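Side-chain contacts in PhnB-like domain-containing protein (Pseudomonas aeruginosa, PDB 1U69), which is of unknown function but belongs to the PhnB-like branch of the glyoxalase superfamily and has been put forward as a potential drug-resistance protein: residues I9-D14 with F72-A77; C107-C110 with I116-Q119; A16-A21 with S31-V36; A88-L93 with I120-L125. One frame throughout, in Å; residues are numbered along the deposited sequence.

Contact 1. Residues I9-D14 with F72-A77; sequences ICLWYD and FRHSEA
The indole of Trp-12 takes the rim of the Phe-72 phenyl ring on one of its faces, in a T-shaped (edge-to-face) pair whose planes stand at 87°. The six-membered ring of Trp-12 and the Phe-72 ring have their centroids 4.8 Å apart, and the touching corner of the phenyl is CD2, 3.5 Å from Trp-12 CH2. CD2 lies above the indole but displaced toward its rim, while the atoms of Trp-12 lie at the edge of the phenyl, near its plane. With its CG anti to the backbone N (chi1 -163°), Trp-12 presents this face to the incoming loop. Its pyrrole nitrogen, NE1, bonds elsewhere, to the carbonyl of Gly-69.

Two residues on, the imidazole of His-74 meets the backbone of the same tryptophan. His-74 NE2 donates to Trp-12 O at 2.8 Å with an N-H...O angle of 150°; the donor sits in the carbonyl plane on a lone pair, although the oxygen is somewhat tilted from the imidazole plane. The bond implies that NE2 carries a proton. Leu-11 adds a lighter contact, its CD2 lying 4.1 Å from His-74 CE1.

Strand 7-13 is an outermost strand of its sheet within the chain. On one side, backbone bonds tie Leu-11 and Tyr-13 to strand 61-67; on the other, Ile-9 to Leu-11 pair antiparallel with a strand of the second subunit. The 72-77 loop, which leads into strand 78-84, is therefore fastened beside a sheet that continues across the subunit interface.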
loop_
_atom_site.group_PDB
_atom_site.type_symbol
_atom_site.label_atom_id
_atom_site.label_comp_id
_atom_site.label_asym_id
_atom_site.label_seq_id
_atom_site.Cartn_x
_atom_site.Cartn_y
_atom_site.Cartn_z
ATOM N N ILE A 9 1.970 -12.034 6.342
ATOM C CA ILE A 9 2.873 -11.946 7.491
ATOM C C ILE A 9 2.414 -12.980 8.515
ATOM O O ILE A 9 1.321 -12.842 9.037
ATOM C CB ILE A 9 2.841 -10.510 8.087
ATOM C CG1 ILE A 9 3.580 -9.499 7.198
ATOM C CG2 ILE A 9 3.505 -10.460 9.487
ATOM C CD1 ILE A 9 3.262 -9.507 5.746
ATOM N N CYS A 10 3.236 -13.991 8.802
ATOM C CA CYS A 10 2.895 -15.063 9.744
ATOM C C CYS A 10 3.616 -14.844 11.069
ATOM O O CYS A 10 4.832 -14.767 11.102
ATOM C CB CYS A 10 3.273 -16.425 9.157
ATOM S SG CYS A 10 2.737 -17.828 10.142
ATOM N N LEU A 11 2.849 -14.715 12.148
ATOM C CA LEU A 11 3.395 -14.438 13.467
ATOM C C LEU A 11 3.073 -15.605 14.381
ATOM O O LEU A 11 1.939 -16.078 14.402
ATOM C CB LEU A 11 2.792 -13.156 14.022
ATOM C CG LEU A 11 3.187 -11.908 13.222
ATOM C CD1 LEU A 11 2.296 -10.756 13.618
ATOM C CD2 LEU A 11 4.655 -11.590 13.438
ATOM N N TRP A 12 4.083 -16.048 15.129
ATOM C CA TRP A 12 4.008 -17.233 15.989
ATOM C C TRP A 12 3.459 -16.845 17.355
ATOM O O TRP A 12 3.906 -15.865 17.955
ATOM C CB TRP A 12 5.413 -17.829 16.141
ATOM C CG TRP A 12 5.502 -19.232 16.654
ATOM C CD1 TRP A 12 5.304 -19.655 17.933
ATOM C CD2 TRP A 12 5.864 -20.385 15.899
ATOM N NE1 TRP A 12 5.511 -21.010 18.014
ATOM C CE2 TRP A 12 5.857 -21.486 16.782
ATOM C CE3 TRP A 12 6.196 -20.606 14.565
ATOM C CZ2 TRP A 12 6.152 -22.782 16.367
ATOM C CZ3 TRP A 12 6.490 -21.900 14.150
ATOM C CH2 TRP A 12 6.458 -22.969 15.048
ATOM N N TYR A 13 2.493 -17.616 17.840
ATOM C CA TYR A 13 1.935 -17.451 19.184
ATOM C C TYR A 13 1.935 -18.789 19.914
ATOM O O TYR A 13 1.949 -19.846 19.290
ATOM C CB TYR A 13 0.496 -16.907 19.127
ATOM C CG TYR A 13 0.409 -15.527 18.538
ATOM C CD1 TYR A 13 0.526 -14.397 19.339
ATOM C CD2 TYR A 13 0.222 -15.351 17.164
ATOM C CE1 TYR A 13 0.489 -13.129 18.793
ATOM C CE2 TYR A 13 0.170 -14.092 16.613
ATOM C CZ TYR A 13 0.306 -12.986 17.421
ATOM O OH TYR A 13 0.282 -11.744 16.831
ATOM N N ASP A 14 1.938 -18.713 21.242
ATOM C CA ASP A 14 1.753 -19.855 22.126
ATOM C C ASP A 14 0.276 -19.893 22.538
ATOM O O ASP A 14 -0.124 -19.294 23.546
ATOM C CB ASP A 14 2.648 -19.676 23.354
ATOM C CG ASP A 14 2.625 -20.862 24.284
ATOM O OD1 ASP A 14 2.070 -21.907 23.919
ATOM O OD2 ASP A 14 3.163 -20.814 25.407
ATOM N N PHE A 72 9.325 -21.016 19.624
ATOM C CA PHE A 72 10.064 -19.843 19.165
ATOM C C PHE A 72 9.593 -18.581 19.871
ATOM O O PHE A 72 8.421 -18.467 20.263
ATOM C CB PHE A 72 9.942 -19.701 17.638
ATOM C CG PHE A 72 10.429 -20.908 16.882
ATOM C CD1 PHE A 72 11.795 -21.183 16.782
ATOM C CD2 PHE A 72 9.536 -21.789 16.301
ATOM C CE1 PHE A 72 12.251 -22.303 16.091
ATOM C CE2 PHE A 72 9.988 -22.915 15.605
ATOM C CZ PHE A 72 11.343 -23.170 15.505
ATOM N N ARG A 73 10.511 -17.622 19.998
ATOM C CA ARG A 73 10.263 -16.342 20.666
ATOM C C ARG A 73 10.522 -15.184 19.713
ATOM O O ARG A 73 11.415 -15.260 18.866
ATOM C CB ARG A 73 11.184 -16.199 21.880
ATOM C CG ARG A 73 10.876 -17.235 22.930
ATOM C CD ARG A 73 11.646 -17.122 24.238
ATOM N NE ARG A 73 10.789 -17.054 25.430
ATOM C CZ ARG A 73 9.731 -17.838 25.712
ATOM N NH1 ARG A 73 9.316 -18.816 24.893
ATOM N NH2 ARG A 73 9.065 -17.629 26.847
ATOM N N HIS A 74 9.741 -14.122 19.871
ATOM C CA HIS A 74 9.897 -12.906 19.051
ATOM C C HIS A 74 11.106 -12.074 19.488
ATOM O O HIS A 74 11.578 -12.159 20.616
ATOM C CB HIS A 74 8.618 -12.033 19.100
ATOM C CG HIS A 74 7.464 -12.656 18.388
ATOM N ND1 HIS A 74 7.410 -12.763 17.017
ATOM C CD2 HIS A 74 6.358 -13.284 18.856
ATOM C CE1 HIS A 74 6.317 -13.424 16.673
ATOM N NE2 HIS A 74 5.667 -13.755 17.767
ATOM N N SER A 75 11.599 -11.260 18.565
ATOM C CA SER A 75 12.569 -10.218 18.886
ATOM C C SER A 75 12.487 -9.061 17.915
ATOM O O SER A 75 11.736 -9.118 16.944
ATOM C CB SER A 75 13.988 -10.773 18.896
ATOM O OG SER A 75 14.541 -10.830 17.587
ATOM N N GLU A 76 13.299 -8.042 18.170
ATOM C CA GLU A 76 13.286 -6.802 17.402
ATOM C C GLU A 76 13.771 -6.986 15.971
ATOM O O GLU A 76 13.744 -6.042 15.200
ATOM C CB GLU A 76 14.173 -5.750 18.061
ATOM C CG GLU A 76 13.534 -5.120 19.295
ATOM C CD GLU A 76 13.836 -5.844 20.582
ATOM O OE1 GLU A 76 14.297 -7.010 20.570
ATOM O OE2 GLU A 76 13.563 -5.223 21.658
ATOM N N ALA A 77 14.241 -8.182 15.634
ATOM C CA ALA A 77 14.572 -8.505 14.246
ATOM C C ALA A 77 13.384 -8.226 13.321
ATOM O O ALA A 77 13.568 -7.827 12.166
ATOM C CB ALA A 77 15.033 -9.956 14.126
#

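Contact 2. Residues C107-C110 with I116-Q119; sequences CGWC and ISWQ
Cys-110 O is gripped by two donors: the backbone N of Trp-118, at 2.9 Å, and a water, at 2.8 Å. This carbonyl belongs to the beta hairpin of strands 109-111 and 117-122, in which Cys-110 and Trp-118 form an antiparallel hydrogen-bonded pair. The return bond, from Cys-110 N to Trp-118 O, is nearly straight. Trp-118 N instead comes to Cys-110 O from above the carbonyl plane. The same water also bonds Ser-117 OG at 2.6 Å and so bridges the two strands; it lies at the edge of the Trp-109 ring, in its plane.

The next pair, Trp-109 with Gln-119, is non-hydrogen-bonded and has CA atoms 4.3 Å apart. Both side chains rise from the same face of the sheet and run side by side in the same direction. The extended Gln-119 chain (chi2 175°) carries the amide along the indole, and chi3 of 59° turns it nearly parallel to the ring, the two planes only 7° apart. On the face bearing Cys-110 and Trp-118, the sulfur contacts Trp-118 CB, while the Trp-118 indole leads away to stack on Phe-28 and to bond Asp-112 through NE1. Helix 87-99 covers Cys-110 with Trp-94, Ile-97 and Val-98. Back on the Gln-119 side, a CH-pi contact sets Gln-119 CG 3.5 Å from the centroid of the five-membered ring of Trp-109, almost directly over it.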
loop_
_atom_site.group_PDB
_atom_site.type_symbol
_atom_site.label_atom_id
_atom_site.label_comp_id
_atom_site.label_asym_id
_atom_site.label_seq_id
_atom_site.Cartn_x
_atom_site.Cartn_y
_atom_site.Cartn_z
ATOM N N CYS A 107 12.808 5.096 21.377
ATOM C CA CYS A 107 12.681 5.712 20.055
ATOM C C CYS A 107 11.426 5.269 19.303
ATOM O O CYS A 107 11.478 5.002 18.104
ATOM C CB CYS A 107 13.896 5.400 19.192
ATOM S SG CYS A 107 15.467 5.803 19.982
ATOM N N GLY A 108 10.316 5.169 20.023
ATOM C CA GLY A 108 9.049 4.772 19.419
ATOM C C GLY A 108 8.798 3.278 19.401
ATOM O O GLY A 108 7.701 2.840 19.076
ATOM N N TRP A 109 9.804 2.483 19.754
ATOM C CA TRP A 109 9.643 1.042 19.879
ATOM C C TRP A 109 8.952 0.660 21.184
ATOM O O TRP A 109 9.240 1.217 22.251
ATOM C CB TRP A 109 11.002 0.351 19.829
ATOM C CG TRP A 109 11.735 0.443 18.499
ATOM C CD1 TRP A 109 12.234 1.561 17.891
ATOM C CD2 TRP A 109 12.084 -0.657 17.655
ATOM N NE1 TRP A 109 12.860 1.225 16.711
ATOM C CE2 TRP A 109 12.781 -0.135 16.543
ATOM C CE3 TRP A 109 11.866 -2.044 17.721
ATOM C CZ2 TRP A 109 13.261 -0.953 15.508
ATOM C CZ3 TRP A 109 12.351 -2.855 16.692
ATOM C CH2 TRP A 109 13.038 -2.298 15.608
ATOM N N CYS A 110 8.079 -0.332 21.090
ATOM C CA CYS A 110 7.455 -0.967 22.231
ATOM C C CYS A 110 7.148 -2.424 21.863
ATOM O O CYS A 110 7.479 -2.889 20.756
ATOM C CB CYS A 110 6.199 -0.193 22.635
ATOM S SG CYS A 110 4.943 -0.097 21.341
ATOM N N ILE A 116 5.687 -9.227 20.478
ATOM C CA ILE A 116 5.933 -8.697 19.130
ATOM C C ILE A 116 6.276 -7.222 19.234
ATOM O O ILE A 116 5.657 -6.488 20.002
ATOM C CB ILE A 116 4.703 -8.936 18.247
ATOM C CG1 ILE A 116 4.578 -10.443 17.988
ATOM C CG2 ILE A 116 4.790 -8.137 16.955
ATOM C CD1 ILE A 116 3.220 -10.881 17.653
ATOM N N SER A 117 7.266 -6.792 18.468
ATOM C CA SER A 117 7.716 -5.409 18.484
ATOM C C SER A 117 6.878 -4.521 17.561
ATOM O O SER A 117 6.622 -4.863 16.407
ATOM C CB SER A 117 9.185 -5.308 18.057
ATOM O OG SER A 117 10.076 -5.753 19.085
ATOM N N TRP A 118 6.456 -3.381 18.087
ATOM C CA TRP A 118 5.776 -2.342 17.327
ATOM C C TRP A 118 6.584 -1.064 17.445
ATOM O O TRP A 118 7.188 -0.824 18.482
ATOM C CB TRP A 118 4.373 -2.096 17.903
ATOM C CG TRP A 118 3.469 -3.262 17.772
ATOM C CD1 TRP A 118 3.438 -4.363 18.572
ATOM C CD2 TRP A 118 2.478 -3.471 16.764
ATOM N NE1 TRP A 118 2.479 -5.243 18.129
ATOM C CE2 TRP A 118 1.876 -4.720 17.020
ATOM C CE3 TRP A 118 2.029 -2.723 15.668
ATOM C CZ2 TRP A 118 0.852 -5.238 16.232
ATOM C CZ3 TRP A 118 1.015 -3.248 14.876
ATOM C CH2 TRP A 118 0.447 -4.496 15.160
ATOM N N GLN A 119 6.600 -0.265 16.381
ATOM C CA GLN A 119 7.117 1.097 16.414
ATOM C C GLN A 119 5.947 2.035 16.135
ATOM O O GLN A 119 5.256 1.884 15.136
ATOM C CB GLN A 119 8.186 1.314 15.348
ATOM C CG GLN A 119 9.442 0.480 15.513
ATOM C CD GLN A 119 10.364 0.693 14.336
ATOM O OE1 GLN A 119 10.778 1.827 14.089
ATOM N NE2 GLN A 119 10.668 -0.374 13.588
HETATM O O HOH W 1 10.199 -3.502 20.466
#

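Contact 3. Residues A16-A21 with S31-V36; sequences AALEAA and SAVLAV
Ala-21 and Val-33 make the close part of this helix-on-strand packing: Val-33 CG2 lies 3.6 Å from the carbonyl oxygen of Ala-21 and 4.0 Å from Ala-21 CB. The small alanine lets the backbone of helix 17-27 come near strand 31-38, with the CA atoms of Ala-21 and Val-33 6.1 Å apart. The short helix and strand segments run roughly antiparallel, at 148°, with axes 9.4 Å apart. This is consistent with the short connection, in which the chain turns back between helix and strand. Thr-22 and Ala-25 extend the helix surface under Val-33, and Ala-21 also reaches Val-54 and Phe-56 of strand 51-58.

At the other end the backbones are farther apart, the CA atoms of Leu-18 and Val-36 being 7.7 Å from each other, and Val-36 is exposed. Leu-18, with CG anti to its N (chi1 -175°), brings CD1 to 3.9 Å from Val-36 CG2, the two side chains roughly perpendicular. The same methyl is 4.3 Å from Val-33 CG1. Between the two valines, Leu-34 and Ala-35 both face Glu-55 in a classic beta bulge.

The side chains meet one another through apolar carbons alone, and the one polar atom in close touch, Ala-21 O, meets a methyl; shape and hydrophobic burial hold helix to edge strand, without directional bonds between the segments.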
loop_
_atom_site.group_PDB
_atom_site.type_symbol
_atom_site.label_atom_id
_atom_site.label_comp_id
_atom_site.label_asym_id
_atom_site.label_seq_id
_atom_site.Cartn_x
_atom_site.Cartn_y
_atom_site.Cartn_z
ATOM N N ALA A 16 -2.305 -18.298 21.580
ATOM C CA ALA A 16 -2.929 -16.991 21.809
ATOM C C ALA A 16 -3.277 -16.225 20.527
ATOM O O ALA A 16 -3.610 -15.035 20.599
ATOM C CB ALA A 16 -2.007 -16.142 22.659
ATOM N N ALA A 17 -3.210 -16.881 19.363
ATOM C CA ALA A 17 -3.400 -16.188 18.083
ATOM C C ALA A 17 -4.734 -15.464 17.977
ATOM O O ALA A 17 -4.794 -14.340 17.479
ATOM C CB ALA A 17 -3.230 -17.159 16.898
ATOM N N LEU A 18 -5.811 -16.104 18.423
ATOM C CA LEU A 18 -7.131 -15.480 18.324
ATOM C C LEU A 18 -7.230 -14.267 19.245
ATOM O O LEU A 18 -7.768 -13.245 18.846
ATOM C CB LEU A 18 -8.252 -16.480 18.615
ATOM C CG LEU A 18 -9.686 -15.959 18.415
ATOM C CD1 LEU A 18 -9.908 -15.350 17.023
ATOM C CD2 LEU A 18 -10.682 -17.100 18.681
ATOM N N GLU A 19 -6.720 -14.387 20.470
ATOM C CA GLU A 19 -6.750 -13.282 21.429
ATOM C C GLU A 19 -5.978 -12.093 20.884
ATOM O O GLU A 19 -6.443 -10.965 20.989
ATOM C CB GLU A 19 -6.163 -13.670 22.796
ATOM C CG GLU A 19 -6.212 -12.525 23.827
ATOM C CD GLU A 19 -5.431 -12.797 25.099
ATOM O OE1 GLU A 19 -5.229 -13.989 25.438
ATOM O OE2 GLU A 19 -5.035 -11.818 25.779
ATOM N N ALA A 20 -4.787 -12.364 20.338
ATOM C CA ALA A 20 -3.931 -11.320 19.780
ATOM C C ALA A 20 -4.607 -10.630 18.622
ATOM O O ALA A 20 -4.695 -9.411 18.603
ATOM C CB ALA A 20 -2.610 -11.895 19.347
ATOM N N ALA A 21 -5.098 -11.413 17.659
ATOM C CA ALA A 21 -5.748 -10.871 16.462
ATOM C C ALA A 21 -6.945 -10.004 16.844
ATOM O O ALA A 21 -7.163 -8.924 16.281
ATOM C CB ALA A 21 -6.181 -11.997 15.556
ATOM N N SER A 31 -8.455 -2.463 10.871
ATOM C CA SER A 31 -7.960 -3.787 11.214
ATOM C C SER A 31 -9.122 -4.713 11.588
ATOM O O SER A 31 -10.139 -4.269 12.139
ATOM C CB SER A 31 -6.933 -3.682 12.345
ATOM O OG SER A 31 -5.889 -2.772 12.016
ATOM N N ALA A 32 -8.957 -5.997 11.305
ATOM C CA ALA A 32 -10.025 -6.973 11.465
ATOM C C ALA A 32 -9.540 -8.411 11.529
ATOM O O ALA A 32 -8.536 -8.780 10.903
ATOM C CB ALA A 32 -11.016 -6.833 10.305
ATOM N N VAL A 33 -10.278 -9.221 12.278
ATOM C CA VAL A 33 -10.150 -10.669 12.258
ATOM C C VAL A 33 -10.973 -11.208 11.079
ATOM O O VAL A 33 -12.162 -10.887 10.933
ATOM C CB VAL A 33 -10.655 -11.299 13.592
ATOM C CG1 VAL A 33 -10.570 -12.820 13.551
ATOM C CG2 VAL A 33 -9.869 -10.735 14.773
ATOM N N LEU A 34 -10.353 -12.040 10.254
ATOM C CA LEU A 34 -10.967 -12.459 8.993
ATOM C C LEU A 34 -11.482 -13.899 8.993
ATOM O O LEU A 34 -12.539 -14.174 8.441
ATOM C CB LEU A 34 -9.972 -12.228 7.852
ATOM C CG LEU A 34 -9.486 -10.783 7.668
ATOM C CD1 LEU A 34 -8.599 -10.671 6.442
ATOM C CD2 LEU A 34 -10.632 -9.809 7.575
ATOM N N ALA A 35 -10.746 -14.807 9.618
ATOM C CA ALA A 35 -11.091 -16.231 9.609
ATOM C C ALA A 35 -10.334 -16.980 10.685
ATOM O O ALA A 35 -9.231 -16.606 11.047
ATOM C CB ALA A 35 -10.792 -16.836 8.270
ATOM N N VAL A 36 -10.956 -18.035 11.207
ATOM C CA VAL A 36 -10.350 -18.889 12.222
ATOM C C VAL A 36 -10.322 -20.299 11.669
ATOM O O VAL A 36 -11.345 -20.791 11.164
ATOM C CB VAL A 36 -11.150 -18.817 13.521
ATOM C CG1 VAL A 36 -10.569 -19.739 14.591
ATOM C CG2 VAL A 36 -11.190 -17.375 14.004
#

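Contact 4. Residues A88-L93 with I120-L125; sequences AETDRL and ITPRVL
Ile-120 meets Thr-90 and Leu-93 with two separate branches. Its CG2, anti to the backbone N, comes to 3.7 Å from the carbonyl oxygen of Thr-90 and 4.0 Å from Thr-90 CG2; the two side chains run antiparallel alongside each other. The longer branch, with chi1 -51° and chi2 -54°, folds round and brings CD1 to 4.1 Å from Leu-93 CB. One isoleucine thus spans two positions three residues apart, about a turn of the helix.

Thr-90 is turned so that its methyl lies anti to the backbone N and its hydroxyl beside that N. In this rotamer OG1 can reach the carbonyl of Asp-86, one turn earlier, and also bonds Thr-84 OG1, so the buried hydroxyl is satisfied although its neighbour across the contact is only a ring carbon, Pro-122 CG at 3.8 Å. The helix packs on the sheet of a beta-alpha-beta-beta-beta module, as in the glyoxalase superfamily, built from strand 78-84, helix 87-99 and strands 103-104, 109-111 and 117-122. The local axes of helix 88-93 and strand 120-122 are 8.7 Å apart and almost antiparallel, at 173°.

Pro-122 closes the strand as the N-cap residue of helix 123-129. Its ring stands nearly perpendicular to the Thr-90 side chain and approaches Thr-90 CG2 to 4.1 Å through CG. Ile-152 of the C-terminal helix 152-159 touches both Thr-90 and Pro-122.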
loop_
_atom_site.group_PDB
_atom_site.type_symbol
_atom_site.label_atom_id
_atom_site.label_comp_id
_atom_site.label_asym_id
_atom_site.label_seq_id
_atom_site.Cartn_x
_atom_site.Cartn_y
_atom_site.Cartn_z
ATOM N N ALA A 88 -2.055 12.707 19.489
ATOM C CA ALA A 88 -3.179 11.968 20.029
ATOM C C ALA A 88 -3.145 10.503 19.598
ATOM O O ALA A 88 -3.316 9.613 20.424
ATOM C CB ALA A 88 -4.499 12.619 19.612
ATOM N N GLU A 89 -2.943 10.252 18.307
ATOM C CA GLU A 89 -2.907 8.879 17.804
ATOM C C GLU A 89 -1.642 8.174 18.305
ATOM O O GLU A 89 -1.681 6.999 18.655
ATOM C CB GLU A 89 -2.964 8.833 16.270
ATOM C CG GLU A 89 -2.785 7.417 15.725
ATOM C CD GLU A 89 -2.961 7.306 14.222
ATOM O OE1 GLU A 89 -2.452 8.179 13.492
ATOM O OE2 GLU A 89 -3.605 6.335 13.783
ATOM N N THR A 90 -0.531 8.907 18.332
ATOM C CA THR A 90 0.738 8.393 18.860
ATOM C C THR A 90 0.543 7.878 20.270
ATOM O O THR A 90 0.865 6.745 20.563
ATOM C CB THR A 90 1.832 9.484 18.796
ATOM O OG1 THR A 90 1.989 9.929 17.439
ATOM C CG2 THR A 90 3.211 8.939 19.188
ATOM N N ASP A 91 -0.036 8.699 21.148
ATOM C CA ASP A 91 -0.247 8.294 22.525
ATOM C C ASP A 91 -1.208 7.132 22.641
ATOM O O ASP A 91 -0.981 6.209 23.415
ATOM C CB ASP A 91 -0.798 9.462 23.362
ATOM C CG ASP A 91 0.176 10.602 23.483
ATOM O OD1 ASP A 91 1.349 10.444 23.088
ATOM O OD2 ASP A 91 -0.160 11.716 23.950
ATOM N N ARG A 92 -2.283 7.165 21.864
ATOM C CA ARG A 92 -3.320 6.151 22.002
ATOM C C ARG A 92 -2.774 4.776 21.667
ATOM O O ARG A 92 -3.033 3.810 22.384
ATOM C CB ARG A 92 -4.540 6.470 21.127
ATOM C CG ARG A 92 -5.679 5.511 21.357
ATOM C CD ARG A 92 -6.868 5.738 20.425
ATOM N NE ARG A 92 -6.700 5.217 19.055
ATOM C CZ ARG A 92 -6.687 3.920 18.723
ATOM N NH1 ARG A 92 -6.817 2.966 19.651
ATOM N NH2 ARG A 92 -6.562 3.573 17.439
ATOM N N LEU A 93 -2.009 4.685 20.578
ATOM C CA LEU A 93 -1.525 3.405 20.095
ATOM C C LEU A 93 -0.396 2.882 20.972
ATOM O O LEU A 93 -0.363 1.696 21.321
ATOM C CB LEU A 93 -1.097 3.527 18.623
ATOM C CG LEU A 93 -2.242 3.762 17.622
ATOM C CD1 LEU A 93 -1.693 3.726 16.184
ATOM C CD2 LEU A 93 -3.341 2.744 17.794
ATOM N N ILE A 120 5.698 2.979 17.040
ATOM C CA ILE A 120 4.685 3.988 16.845
ATOM C C ILE A 120 5.451 5.253 16.486
ATOM O O ILE A 120 6.032 5.908 17.349
ATOM C CB ILE A 120 3.807 4.175 18.107
ATOM C CG1 ILE A 120 3.263 2.818 18.615
ATOM C CG2 ILE A 120 2.695 5.168 17.813
ATOM C CD1 ILE A 120 2.528 1.997 17.617
ATOM N N THR A 121 5.506 5.517 15.183
ATOM C CA THR A 121 6.469 6.439 14.580
ATOM C C THR A 121 5.760 7.577 13.854
ATOM O O THR A 121 5.259 7.399 12.752
ATOM C CB THR A 121 7.351 5.672 13.576
ATOM O OG1 THR A 121 7.963 4.555 14.227
ATOM C CG2 THR A 121 8.518 6.525 13.076
ATOM N N PRO A 122 5.710 8.753 14.461
ATOM C CA PRO A 122 5.098 9.901 13.784
ATOM C C PRO A 122 5.709 10.145 12.403
ATOM O O PRO A 122 6.924 10.066 12.258
ATOM C CB PRO A 122 5.399 11.050 14.745
ATOM C CG PRO A 122 5.480 10.399 16.061
ATOM C CD PRO A 122 6.174 9.089 15.816
ATOM N N ARG A 123 4.885 10.405 11.385
ATOM C CA ARG A 123 5.421 10.703 10.059
ATOM C C ARG A 123 6.409 11.886 10.113
ATOM O O ARG A 123 7.358 11.939 9.338
ATOM C CB ARG A 123 4.293 11.009 9.067
ATOM C CG ARG A 123 3.583 9.773 8.553
ATOM C CD ARG A 123 2.951 9.934 7.146
ATOM N NE ARG A 123 2.250 8.719 6.704
ATOM C CZ ARG A 123 1.079 8.324 7.180
ATOM N NH1 ARG A 123 0.465 9.032 8.120
ATOM N NH2 ARG A 123 0.516 7.212 6.738
ATOM N N VAL A 124 6.162 12.813 11.029
ATOM C CA VAL A 124 7.053 13.964 11.264
ATOM C C VAL A 124 8.500 13.511 11.546
ATOM O O VAL A 124 9.467 14.104 11.044
ATOM C CB VAL A 124 6.513 14.847 12.442
ATOM C CG1 VAL A 124 7.566 15.863 12.920
ATOM C CG2 VAL A 124 5.235 15.554 12.042
ATOM N N LEU A 125 8.646 12.451 12.339
ATOM C CA LEU A 125 9.953 11.906 12.685
ATOM C C LEU A 125 10.633 11.238 11.494
ATOM O O LEU A 125 11.806 11.479 11.225
ATOM C CB LEU A 125 9.814 10.906 13.839
ATOM C CG LEU A 125 11.083 10.201 14.317
ATOM C CD1 LEU A 125 12.152 11.221 14.699
ATOM C CD2 LEU A 125 10.738 9.287 15.474
#

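Contacts 2 and 4 are buried and share strand 117-122: contact 2 pairs it with its hairpin neighbour, contact 4 sets helix 87-99 against its far end, and a probable hydrogen bond from Ile-120 N to Gly-108 O joins them. Contacts 1 and 3 are only partly buried and lie at the other sheet, through strands 7-13 and 31-38, touching where Tyr-13 packs on Ala-20. Contacts 3 and 4, both helix on strand, rest mainly on aliphatic packing, whereas contacts 1 and 2 combine backbone carbonyl bonds with indole faces. Contacts 1 and 2 also touch: Glu-76 packs on Ser-117 and Trp-109, and Ile-116 on His-74 and Tyr-13, bringing the hairpin up to strand 7-13.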